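PDB 6M5M: N-acetylglucosamine-specific lectin from Saxidomus purpuratus, which binds N-acetyl-D-glucosamine and N-acetyl-D-galactosamine beside a calcium ion in its C-type lectin domain, consistent with a carbohydrate-recognition role. Local coordinates for residues A84-W89 against D127-K132; W114-P119 against V135-D140. All blocks are in the same frame, centred on the assembly; numbering follows the deposited sequence.

Overall arrangement
The two interactions illustrate how a C-type lectin builds one sugar site from neighbouring parts of a sheet and a loop. Strand 125-131 supplies one side of interaction 1 and strand 137-141 one side of interaction 2; the two strands are neighbours in an antiparallel sheet, and the contact centres lie about 10 Å apart. Probable backbone hydrogen bonds join them, Leu129 N to Gln137 O at 2.9 Å and Asn139 N to Asp127 O at 3.0 Å. N-acetylglucosamine touches both: interaction 1 packs mainly on the acetyl group, and interaction 2 supplies the hydrogen bonds to O3 and O6 and two calcium ligands.

Interaction 1 (A84-W89 against D127-K132). With NAG (2-acetamido-2-deoxy-beta-D-glucopyranose), chain G.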
ATOM      1  N   ALA B  84      25.189 -17.926 -10.556  1.00 40.88           N
ATOM      2  CA  ALA B  84      24.682 -18.817 -11.628  1.00 42.95           C
ATOM      3  C   ALA B  84      23.558 -18.141 -12.425  1.00 41.79           C
ATOM      4  O   ALA B  84      23.360 -18.473 -13.606  1.00 42.82           O
ATOM      5  CB  ALA B  84      24.141 -20.085 -11.041  1.00 41.04           C
ATOM      6  N   LYS B  85      22.754 -17.342 -11.744  1.00 37.27           N
ATOM      7  CA  LYS B  85      21.494 -16.812 -12.322  1.00 37.92           C
ATOM      8  C   LYS B  85      21.560 -15.279 -12.329  1.00 30.66           C
ATOM      9  O   LYS B  85      22.059 -14.643 -11.336  1.00 33.46           O
ATOM     10  CB  LYS B  85      20.265 -17.293 -11.536  1.00 36.92           C
ATOM     11  CG  LYS B  85      20.102 -18.800 -11.348  1.00 35.99           C
ATOM     12  CD  LYS B  85      20.120 -19.572 -12.659  1.00 34.84           C
ATOM     13  CE  LYS B  85      20.099 -21.088 -12.568  1.00 37.58           C
ATOM     14  NZ  LYS B  85      19.226 -21.573 -11.487  1.00 37.22           N
ATOM     15  N   HIS B  86      20.984 -14.653 -13.360  1.00 39.57           N
ATOM     16  CA  HIS B  86      20.982 -13.167 -13.417  1.00 36.19           C
ATOM     17  C   HIS B  86      19.569 -12.577 -13.466  1.00 35.65           C
ATOM     18  O   HIS B  86      19.453 -11.353 -13.576  1.00 31.05           O
ATOM     19  CB  HIS B  86      21.880 -12.663 -14.561  1.00 43.56           C
ATOM     20  CG  HIS B  86      21.387 -12.939 -15.943  1.00 44.19           C
ATOM     21  ND1 HIS B  86      20.858 -11.940 -16.763  1.00 41.13           N
ATOM     22  CD2 HIS B  86      21.404 -14.063 -16.691  1.00 43.74           C
ATOM     23  CE1 HIS B  86      20.557 -12.454 -17.937  1.00 37.62           C
ATOM     24  NE2 HIS B  86      20.841 -13.760 -17.905  1.00 43.93           N
ATOM     25  N   TYR B  87      18.514 -13.366 -13.360  1.00 33.73           N
ATOM     26  CA  TYR B  87      17.171 -12.808 -13.126  1.00 33.23           C
ATOM     27  C   TYR B  87      16.314 -13.841 -12.406  1.00 28.79           C
ATOM     28  O   TYR B  87      16.398 -15.027 -12.727  1.00 30.99           O
ATOM     29  CB  TYR B  87      16.571 -12.268 -14.436  1.00 32.70           C
ATOM     30  CG  TYR B  87      16.400 -13.280 -15.533  1.00 33.15           C
ATOM     31  CD1 TYR B  87      15.323 -14.159 -15.530  1.00 29.46           C
ATOM     32  CD2 TYR B  87      17.286 -13.344 -16.597  1.00 32.46           C
ATOM     33  CE1 TYR B  87      15.178 -15.109 -16.521  1.00 31.16           C
ATOM     34  CE2 TYR B  87      17.117 -14.263 -17.628  1.00 32.99           C
ATOM     35  CZ  TYR B  87      16.082 -15.178 -17.561  1.00 33.65           C
ATOM     36  OH  TYR B  87      15.874 -16.085 -18.567  1.00 44.66           O
ATOM     37  N   TYR B  88      15.446 -13.366 -11.516  1.00 29.22           N
ATOM     38  CA  TYR B  88      14.374 -14.170 -10.874  1.00 30.22           C
ATOM     39  C   TYR B  88      12.989 -13.507 -11.074  1.00 30.47           C
ATOM     40  O   TYR B  88      12.820 -12.278 -10.789  1.00 30.75           O
ATOM     41  CB  TYR B  88      14.696 -14.354  -9.390  1.00 31.82           C
ATOM     42  CG  TYR B  88      15.941 -15.168  -9.054  1.00 29.11           C
ATOM     43  CD1 TYR B  88      17.215 -14.698  -9.308  1.00 31.16           C
ATOM     44  CD2 TYR B  88      15.836 -16.381  -8.393  1.00 27.82           C
ATOM     45  CE1 TYR B  88      18.355 -15.439  -8.979  1.00 33.39           C
ATOM     46  CE2 TYR B  88      16.954 -17.139  -8.072  1.00 30.43           C
ATOM     47  CZ  TYR B  88      18.230 -16.668  -8.340  1.00 34.28           C
ATOM     48  OH  TYR B  88      19.302 -17.484  -8.011  1.00 35.61           O
ATOM     49  N   TRP B  89      12.008 -14.289 -11.518  1.00 31.37           N
ATOM     50  CA  TRP B  89      10.625 -13.775 -11.766  1.00 31.37           C
ATOM     51  C   TRP B  89       9.959 -13.305 -10.469  1.00 31.87           C
ATOM     52  O   TRP B  89      10.080 -14.006  -9.461  1.00 31.13           O
ATOM     53  CB  TRP B  89       9.806 -14.840 -12.455  1.00 27.96           C
ATOM     54  CG  TRP B  89      10.223 -15.138 -13.856  1.00 27.61           C
ATOM     55  CD1 TRP B  89      10.552 -16.364 -14.343  1.00 33.04           C
ATOM     56  CD2 TRP B  89      10.408 -14.212 -14.945  1.00 33.41           C
ATOM     57  NE1 TRP B  89      10.833 -16.288 -15.673  1.00 30.21           N
ATOM     58  CE2 TRP B  89      10.793 -14.986 -16.073  1.00 35.96           C
ATOM     59  CE3 TRP B  89      10.224 -12.830 -15.129  1.00 34.24           C
ATOM     60  CZ2 TRP B  89      10.988 -14.461 -17.342  1.00 35.74           C
ATOM     61  CZ3 TRP B  89      10.453 -12.312 -16.384  1.00 30.93           C
ATOM     62  CH2 TRP B  89      10.825 -13.103 -17.474  1.00 31.14           C
ATOM     63  N   ASP B 127      10.901  -9.148 -13.272  1.00 32.02           N
ATOM     64  CA  ASP B 127      11.932  -9.902 -12.530  1.00 31.14           C
ATOM     65  C   ASP B 127      12.794  -8.932 -11.731  1.00 32.31           C
ATOM     66  O   ASP B 127      12.784  -7.698 -12.020  1.00 34.92           O
ATOM     67  CB  ASP B 127      12.762 -10.777 -13.470  1.00 28.85           C
ATOM     68  CG  ASP B 127      13.431 -10.191 -14.700  1.00 30.28           C
ATOM     69  OD1 ASP B 127      13.732  -8.950 -14.733  1.00 31.05           O
ATOM     70  OD2 ASP B 127      13.693 -11.010 -15.642  1.00 28.85           O
ATOM     71  N   TYR B 128      13.544  -9.493 -10.787  1.00 32.52           N
ATOM     72  CA  TYR B 128      14.825  -8.924 -10.315  1.00 32.36           C
ATOM     73  C   TYR B 128      15.868  -9.330 -11.340  1.00 31.95           C
ATOM     74  O   TYR B 128      15.899 -10.533 -11.692  1.00 29.73           O
ATOM     75  CB  TYR B 128      15.171  -9.383  -8.896  1.00 33.07           C
ATOM     76  CG  TYR B 128      14.500  -8.579  -7.801  1.00 31.42           C
ATOM     77  CD1 TYR B 128      13.211  -8.878  -7.352  1.00 35.88           C
ATOM     78  CD2 TYR B 128      15.160  -7.490  -7.234  1.00 32.17           C
ATOM     79  CE1 TYR B 128      12.610  -8.115  -6.348  1.00 34.41           C
ATOM     80  CE2 TYR B 128      14.591  -6.741  -6.216  1.00 30.24           C
ATOM     81  CZ  TYR B 128      13.275  -7.011  -5.825  1.00 32.84           C
ATOM     82  OH  TYR B 128      12.700  -6.268  -4.829  1.00 30.49           O
ATOM     83  N   LEU B 129      16.627  -8.335 -11.830  1.00 32.74           N
ATOM     84  CA  LEU B 129      17.691  -8.450 -12.860  1.00 32.30           C
ATOM     85  C   LEU B 129      19.035  -7.965 -12.311  1.00 31.73           C
ATOM     86  O   LEU B 129      19.075  -6.949 -11.587  1.00 34.92           O
ATOM     87  CB  LEU B 129      17.267  -7.614 -14.088  1.00 28.27           C
ATOM     88  CG  LEU B 129      18.252  -7.591 -15.250  1.00 31.93           C
ATOM     89  CD1 LEU B 129      18.353  -8.922 -15.958  1.00 30.39           C
ATOM     90  CD2 LEU B 129      17.922  -6.461 -16.238  1.00 33.37           C
ATOM     91  N   ASN B 130      20.113  -8.672 -12.651  1.00 30.54           N
ATOM     92  CA  ASN B 130      21.524  -8.260 -12.462  1.00 36.19           C
ATOM     93  C   ASN B 130      22.180  -8.303 -13.838  1.00 35.73           C
ATOM     94  O   ASN B 130      22.538  -9.379 -14.316  1.00 34.41           O
ATOM     95  CB  ASN B 130      22.200  -9.145 -11.409  1.00 37.55           C
ATOM     96  CG  ASN B 130      23.635  -8.752 -11.137  1.00 43.71           C
ATOM     97  OD1 ASN B 130      23.937  -7.568 -10.983  1.00 40.38           O
ATOM     98  ND2 ASN B 130      24.509  -9.752 -11.079  1.00 45.55           N
ATOM     99  N   TYR B 131      22.264  -7.146 -14.491  1.00 34.46           N
ATOM    100  CA  TYR B 131      22.836  -6.994 -15.848  1.00 38.76           C
ATOM    101  C   TYR B 131      23.191  -5.527 -16.046  1.00 39.80           C
ATOM    102  O   TYR B 131      22.315  -4.657 -15.896  1.00 40.66           O
ATOM    103  CB  TYR B 131      21.875  -7.538 -16.913  1.00 38.81           C
ATOM    104  CG  TYR B 131      22.499  -7.593 -18.287  1.00 41.07           C
ATOM    105  CD1 TYR B 131      23.493  -8.516 -18.587  1.00 45.95           C
ATOM    106  CD2 TYR B 131      22.161  -6.665 -19.259  1.00 42.25           C
ATOM    107  CE1 TYR B 131      24.108  -8.528 -19.831  1.00 48.80           C
ATOM    108  CE2 TYR B 131      22.773  -6.662 -20.508  1.00 42.73           C
ATOM    109  CZ  TYR B 131      23.744  -7.596 -20.791  1.00 44.84           C
ATOM    110  OH  TYR B 131      24.335  -7.596 -22.020  1.00 42.98           O
ATOM    111  N   LYS B 132      24.473  -5.288 -16.314  1.00 35.95           N
ATOM    112  CA  LYS B 132      25.112  -3.964 -16.491  1.00 43.17           C
ATOM    113  C   LYS B 132      24.632  -3.053 -15.356  1.00 49.41           C
ATOM    114  O   LYS B 132      24.798  -3.447 -14.180  1.00 41.51           O
ATOM    115  CB  LYS B 132      24.870  -3.498 -17.929  1.00 52.49           C
ATOM    116  CG  LYS B 132      25.788  -4.182 -18.940  1.00 57.82           C
ATOM    117  CD  LYS B 132      25.282  -4.167 -20.369  1.00 66.84           C
ATOM    118  CE  LYS B 132      24.840  -2.796 -20.840  1.00 64.49           C
ATOM    119  NZ  LYS B 132      24.736  -2.771 -22.317  1.00 64.98           N
TER
HETATM  120  C1  NAG G 202      17.843  -8.912 -20.194  1.00 40.99           C
HETATM  121  C2  NAG G 202      16.506  -9.075 -19.532  1.00 27.93           C
HETATM  122  C3  NAG G 202      15.832  -8.096 -20.547  1.00 32.16           C
HETATM  123  C4  NAG G 202      16.526  -6.766 -20.481  1.00 33.97           C
HETATM  124  C5  NAG G 202      18.013  -6.914 -20.623  1.00 34.66           C
HETATM  125  C6  NAG G 202      18.753  -5.597 -20.539  1.00 26.55           C
HETATM  126  C7  NAG G 202      15.116 -10.731 -18.528  1.00 27.80           C
HETATM  127  C8  NAG G 202      14.487 -12.036 -18.758  1.00 30.14           C
HETATM  128  N2  NAG G 202      15.924 -10.374 -19.506  1.00 30.70           N
HETATM  129  O1  NAG G 202      18.721  -9.802 -20.794  1.00 36.54           O
HETATM  130  O3  NAG G 202      14.529  -7.821 -20.292  1.00 34.68           O
HETATM  131  O4  NAG G 202      16.108  -5.958 -21.582  1.00 32.66           O
HETATM  132  O5  NAG G 202      18.462  -7.840 -19.612  1.00 30.92           O
HETATM  133  O6  NAG G 202      18.375  -4.878 -19.361  1.00 28.54           O
HETATM  134  O7  NAG G 202      14.895 -10.021 -17.519  1.00 31.14           O
HETATM  135  O   HOH W   1      23.827 -12.681 -11.268  1.00 39.33           O
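Tyr128 O takes two contacts from the neighbouring strand: Tyr88 N donates a hydrogen bond of 2.9 Å in the carbonyl plane, and Tyr87 CA adds a CA-H...O contact at 3.0 Å. Tyr128 N returns the bond to Tyr88 O, completing an antiparallel hydrogen-bonded pair, and Asn130 N bonds His86 O nearly straight (169°). Just before the strand begins, one water donates to Lys85 O and accepts from Asn130 ND2.

Asp127 CB turns inward and meets Tyr88 O at 3.1 Å. With CG set between its backbone N and carbonyl carbon (chi1 53°), the carboxylate brings OD2 close to Tyr87 CB. OD2 also nears Trp89 CZ3, and the carboxylate is inclined 33° to the Tyr87 ring. Its other oxygen, OD1, accepts a hydrogen bond from Asn139 ND2. The Tyr87 ring receives the sugar: the acetyl methyl carbon C8 of N-acetylglucosamine sits 3.5 Å above the centre of one face, a CH-pi arrangement, and the phenol is tied to Asn148 O. Leu129 CD2 touches sugar O6 at 3.5 Å. The antiparallel pairing of strands 87-95 and 125-131 belongs to the C-type lectin domain, and one face of it here lines the N-acetylglucosamine site.

Interaction 2 (W114-P119 against V135-D140); sequences WGPGKP and VWQWND. With CA (calcium ion), chain H; NAG (2-acetamido-2-deoxy-beta-D-glucopyranose), chain G.
The indole of Trp114 is sandwiched: Pro119 CD lies 3.7 Å above the centre of one face, and Trp138 brings its edge to the opposite face in a T-shaped pair, planes at 76°. At the Trp114 edge, CZ3 meets Asn139 C and Asp140 N in the ring plane. Behind this packing, Gly115 N donates to a lone pair of Trp138 O at 3.0 Å, and Pro116 CD rests 3.4 Å from Gln137 OE1, which accepts a hydrogen bond from Val135 N.

Both ends of the Asn139 amide are used. OD1 binds calcium at 2.5 Å, while ND2 donates to sugar O3 at 3.1 Å. Asp140 O, at 2.1 Å, and Asp120 are further calcium ligands; the metal-bound water hydrogen-bonds sugar O4 and, weakly, O3, so sugar and ion are linked through water. Lys118, bent at chi2 (-65°), crosses Asn139 with CE 3.1 Å from OD1 and ends with NZ bonded to sugar O6 at 2.9 Å and to Asp120, which probably steadies the ammonium charge. The cis peptide before Pro119, in Lys118-Pro119-Asp120, matches the cis-proline motif of the C-type lectin long loop, set against the Trp138-Asn139-Asp140 strand motif of the calcium and sugar site.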
ATOM      1  N   TRP B 114      12.466  -0.079  -9.580  1.00 30.25           N
ATOM      2  CA  TRP B 114      12.919  -0.172 -10.984  1.00 30.71           C
ATOM      3  C   TRP B 114      14.429   0.091 -11.018  1.00 29.60           C
ATOM      4  O   TRP B 114      14.858   1.008 -10.363  1.00 32.88           O
ATOM      5  CB  TRP B 114      12.204   0.813 -11.912  1.00 31.37           C
ATOM      6  CG  TRP B 114      10.765   0.495 -12.161  1.00 28.21           C
ATOM      7  CD1 TRP B 114       9.687   1.209 -11.716  1.00 28.87           C
ATOM      8  CD2 TRP B 114      10.228  -0.590 -12.922  1.00 29.71           C
ATOM      9  NE1 TRP B 114       8.515   0.638 -12.144  1.00 28.47           N
ATOM     10  CE2 TRP B 114       8.830  -0.413 -12.955  1.00 27.09           C
ATOM     11  CE3 TRP B 114      10.768  -1.670 -13.632  1.00 29.86           C
ATOM     12  CZ2 TRP B 114       7.997  -1.336 -13.559  1.00 30.68           C
ATOM     13  CZ3 TRP B 114       9.944  -2.554 -14.256  1.00 33.60           C
ATOM     14  CH2 TRP B 114       8.561  -2.400 -14.212  1.00 31.35           C
ATOM     15  N   GLY B 115      15.193  -0.655 -11.797  1.00 31.31           N
ATOM     16  CA  GLY B 115      16.635  -0.368 -11.918  1.00 29.64           C
ATOM     17  C   GLY B 115      16.893   0.869 -12.791  1.00 32.14           C
ATOM     18  O   GLY B 115      15.948   1.348 -13.395  1.00 30.60           O
ATOM     19  N   PRO B 116      18.129   1.446 -12.843  1.00 36.73           N
ATOM     20  CA  PRO B 116      18.416   2.574 -13.737  1.00 37.25           C
ATOM     21  C   PRO B 116      17.973   2.295 -15.189  1.00 39.51           C
ATOM     22  O   PRO B 116      18.284   1.255 -15.779  1.00 38.75           O
ATOM     23  CB  PRO B 116      19.944   2.796 -13.498  1.00 41.40           C
ATOM     24  CG  PRO B 116      20.147   2.383 -12.044  1.00 42.65           C
ATOM     25  CD  PRO B 116      19.308   1.117 -12.012  1.00 40.01           C
ATOM     26  N   GLY B 117      17.175   3.219 -15.743  1.00 35.36           N
ATOM     27  CA  GLY B 117      16.700   3.194 -17.132  1.00 32.53           C
ATOM     28  C   GLY B 117      15.456   2.344 -17.310  1.00 30.40           C
ATOM     29  O   GLY B 117      14.949   2.264 -18.438  1.00 33.51           O
ATOM     30  N   LYS B 118      15.053   1.577 -16.279  1.00 32.24           N
ATOM     31  CA  LYS B 118      13.806   0.784 -16.337  1.00 26.38           C
ATOM     32  C   LYS B 118      12.611   1.563 -15.787  1.00 27.53           C
ATOM     33  O   LYS B 118      12.779   2.394 -14.922  1.00 29.06           O
ATOM     34  CB  LYS B 118      14.016  -0.488 -15.502  1.00 27.28           C
ATOM     35  CG  LYS B 118      15.246  -1.264 -15.921  1.00 29.76           C
ATOM     36  CD  LYS B 118      15.083  -1.794 -17.308  1.00 31.83           C
ATOM     37  CE  LYS B 118      16.280  -2.583 -17.756  1.00 31.01           C
ATOM     38  NZ  LYS B 118      16.303  -2.821 -19.200  1.00 34.12           N
ATOM     39  N   PRO B 119      11.358   1.263 -16.192  1.00 29.28           N
ATOM     40  CA  PRO B 119      11.052   0.161 -17.100  1.00 32.25           C
ATOM     41  C   PRO B 119      11.230   0.454 -18.583  1.00 34.86           C
ATOM     42  O   PRO B 119      11.354   1.610 -18.907  1.00 33.93           O
ATOM     43  CB  PRO B 119       9.555  -0.067 -16.949  1.00 31.05           C
ATOM     44  CG  PRO B 119       9.018   1.235 -16.441  1.00 28.82           C
ATOM     45  CD  PRO B 119      10.145   1.905 -15.683  1.00 33.61           C
ATOM     46  N   VAL B 135      21.314  -3.538 -10.904  1.00 38.10           N
ATOM     47  CA  VAL B 135      22.146  -4.292  -9.918  1.00 37.77           C
ATOM     48  C   VAL B 135      21.221  -4.921  -8.880  1.00 31.78           C
ATOM     49  O   VAL B 135      21.083  -4.377  -7.770  1.00 30.81           O
ATOM     50  CB  VAL B 135      23.224  -3.387  -9.298  1.00 43.19           C
ATOM     51  CG1 VAL B 135      24.096  -4.169  -8.323  1.00 43.58           C
ATOM     52  CG2 VAL B 135      24.077  -2.706 -10.372  1.00 46.64           C
ATOM     53  N   TRP B 136      20.555  -5.973  -9.323  1.00 33.75           N
ATOM     54  CA  TRP B 136      19.493  -6.701  -8.579  1.00 34.63           C
ATOM     55  C   TRP B 136      18.355  -5.713  -8.252  1.00 37.24           C
ATOM     56  O   TRP B 136      18.038  -5.445  -7.055  1.00 36.62           O
ATOM     57  CB  TRP B 136      20.082  -7.397  -7.343  1.00 37.22           C
ATOM     58  CG  TRP B 136      20.877  -8.616  -7.678  1.00 33.37           C
ATOM     59  CD1 TRP B 136      22.179  -8.851  -7.363  1.00 39.43           C
ATOM     60  CD2 TRP B 136      20.442  -9.734  -8.460  1.00 32.64           C
ATOM     61  NE1 TRP B 136      22.575 -10.047  -7.880  1.00 39.18           N
ATOM     62  CE2 TRP B 136      21.532 -10.627  -8.538  1.00 36.21           C
ATOM     63  CE3 TRP B 136      19.248 -10.090  -9.078  1.00 33.00           C
ATOM     64  CZ2 TRP B 136      21.456 -11.833  -9.214  1.00 36.42           C
ATOM     65  CZ3 TRP B 136      19.164 -11.290  -9.750  1.00 36.77           C
ATOM     66  CH2 TRP B 136      20.264 -12.143  -9.827  1.00 36.61           C
ATOM     67  N   GLN B 137      17.701  -5.250  -9.316  1.00 35.68           N
ATOM     68  CA  GLN B 137      16.574  -4.285  -9.302  1.00 36.32           C
ATOM     69  C   GLN B 137      15.546  -4.717 -10.361  1.00 34.91           C
ATOM     70  O   GLN B 137      15.789  -5.650 -11.143  1.00 32.06           O
ATOM     71  CB  GLN B 137      17.111  -2.865  -9.497  1.00 36.04           C
ATOM     72  CG  GLN B 137      18.096  -2.465  -8.410  1.00 35.90           C
ATOM     73  CD  GLN B 137      18.900  -1.241  -8.756  1.00 41.66           C
ATOM     74  OE1 GLN B 137      19.798  -1.278  -9.595  1.00 43.90           O
ATOM     75  NE2 GLN B 137      18.568  -0.136  -8.106  1.00 43.14           N
ATOM     76  N   TRP B 138      14.394  -4.078 -10.378  1.00 29.32           N
ATOM     77  CA  TRP B 138      13.263  -4.582 -11.187  1.00 33.34           C
ATOM     78  C   TRP B 138      13.525  -4.237 -12.649  1.00 34.20           C
ATOM     79  O   TRP B 138      14.062  -3.132 -12.949  1.00 30.00           O
ATOM     80  CB  TRP B 138      11.924  -4.047 -10.762  1.00 30.77           C
ATOM     81  CG  TRP B 138      11.498  -4.234  -9.343  1.00 32.39           C
ATOM     82  CD1 TRP B 138      12.041  -5.009  -8.353  1.00 34.96           C
ATOM     83  CD2 TRP B 138      10.369  -3.568  -8.769  1.00 34.55           C
ATOM     84  NE1 TRP B 138      11.333  -4.839  -7.189  1.00 32.49           N
ATOM     85  CE2 TRP B 138      10.259  -4.018  -7.437  1.00 35.37           C
ATOM     86  CE3 TRP B 138       9.433  -2.665  -9.288  1.00 34.31           C
ATOM     87  CZ2 TRP B 138       9.261  -3.528  -6.599  1.00 37.34           C
ATOM     88  CZ3 TRP B 138       8.438  -2.201  -8.461  1.00 35.94           C
ATOM     89  CH2 TRP B 138       8.356  -2.631  -7.145  1.00 35.66           C
ATOM     90  N   ASN B 139      13.120  -5.149 -13.500  1.00 30.98           N
ATOM     91  CA  ASN B 139      13.130  -4.979 -14.976  1.00 30.75           C
ATOM     92  C   ASN B 139      11.844  -5.603 -15.513  1.00 31.30           C
ATOM     93  O   ASN B 139      11.363  -6.566 -14.895  1.00 29.93           O
ATOM     94  CB  ASN B 139      14.365  -5.676 -15.533  1.00 32.66           C
ATOM     95  CG  ASN B 139      14.209  -5.980 -16.992  1.00 35.50           C
ATOM     96  OD1 ASN B 139      14.331  -5.056 -17.784  1.00 30.31           O
ATOM     97  ND2 ASN B 139      13.986  -7.251 -17.322  1.00 31.34           N
ATOM     98  N   ASP B 140      11.356  -5.170 -16.676  1.00 28.25           N
ATOM     99  CA  ASP B 140      10.179  -5.757 -17.335  1.00 29.24           C
ATOM    100  C   ASP B 140      10.648  -6.508 -18.575  1.00 30.02           C
ATOM    101  O   ASP B 140      11.415  -5.952 -19.366  1.00 28.53           O
ATOM    102  CB  ASP B 140       9.139  -4.683 -17.698  1.00 29.61           C
ATOM    103  CG  ASP B 140       9.634  -3.444 -18.434  1.00 32.01           C
ATOM    104  OD1 ASP B 140      10.856  -3.106 -18.411  1.00 29.59           O
ATOM    105  OD2 ASP B 140       8.787  -2.819 -19.066  1.00 32.98           O
TER
HETATM  106 CA    CA H 203      13.024  -4.687 -19.843  1.00 73.87          CA
HETATM  107  C1  NAG G 202      17.843  -8.912 -20.194  1.00 40.99           C
HETATM  108  C2  NAG G 202      16.506  -9.075 -19.532  1.00 27.93           C
HETATM  109  C3  NAG G 202      15.832  -8.096 -20.547  1.00 32.16           C
HETATM  110  C4  NAG G 202      16.526  -6.766 -20.481  1.00 33.97           C
HETATM  111  C5  NAG G 202      18.013  -6.914 -20.623  1.00 34.66           C
HETATM  112  C6  NAG G 202      18.753  -5.597 -20.539  1.00 26.55           C
HETATM  113  C7  NAG G 202      15.116 -10.731 -18.528  1.00 27.80           C
HETATM  114  C8  NAG G 202      14.487 -12.036 -18.758  1.00 30.14           C
HETATM  115  N2  NAG G 202      15.924 -10.374 -19.506  1.00 30.70           N
HETATM  116  O1  NAG G 202      18.721  -9.802 -20.794  1.00 36.54           O
HETATM  117  O3  NAG G 202      14.529  -7.821 -20.292  1.00 34.68           O
HETATM  118  O4  NAG G 202      16.108  -5.958 -21.582  1.00 32.66           O
HETATM  119  O5  NAG G 202      18.462  -7.840 -19.612  1.00 30.92           O
HETATM  120  O6  NAG G 202      18.375  -4.878 -19.361  1.00 28.54           O
HETATM  121  O7  NAG G 202      14.895 -10.021 -17.519  1.00 31.14           O
HETATM  122  O   HOH W   2      13.277  -5.299 -22.169  1.00 38.23           O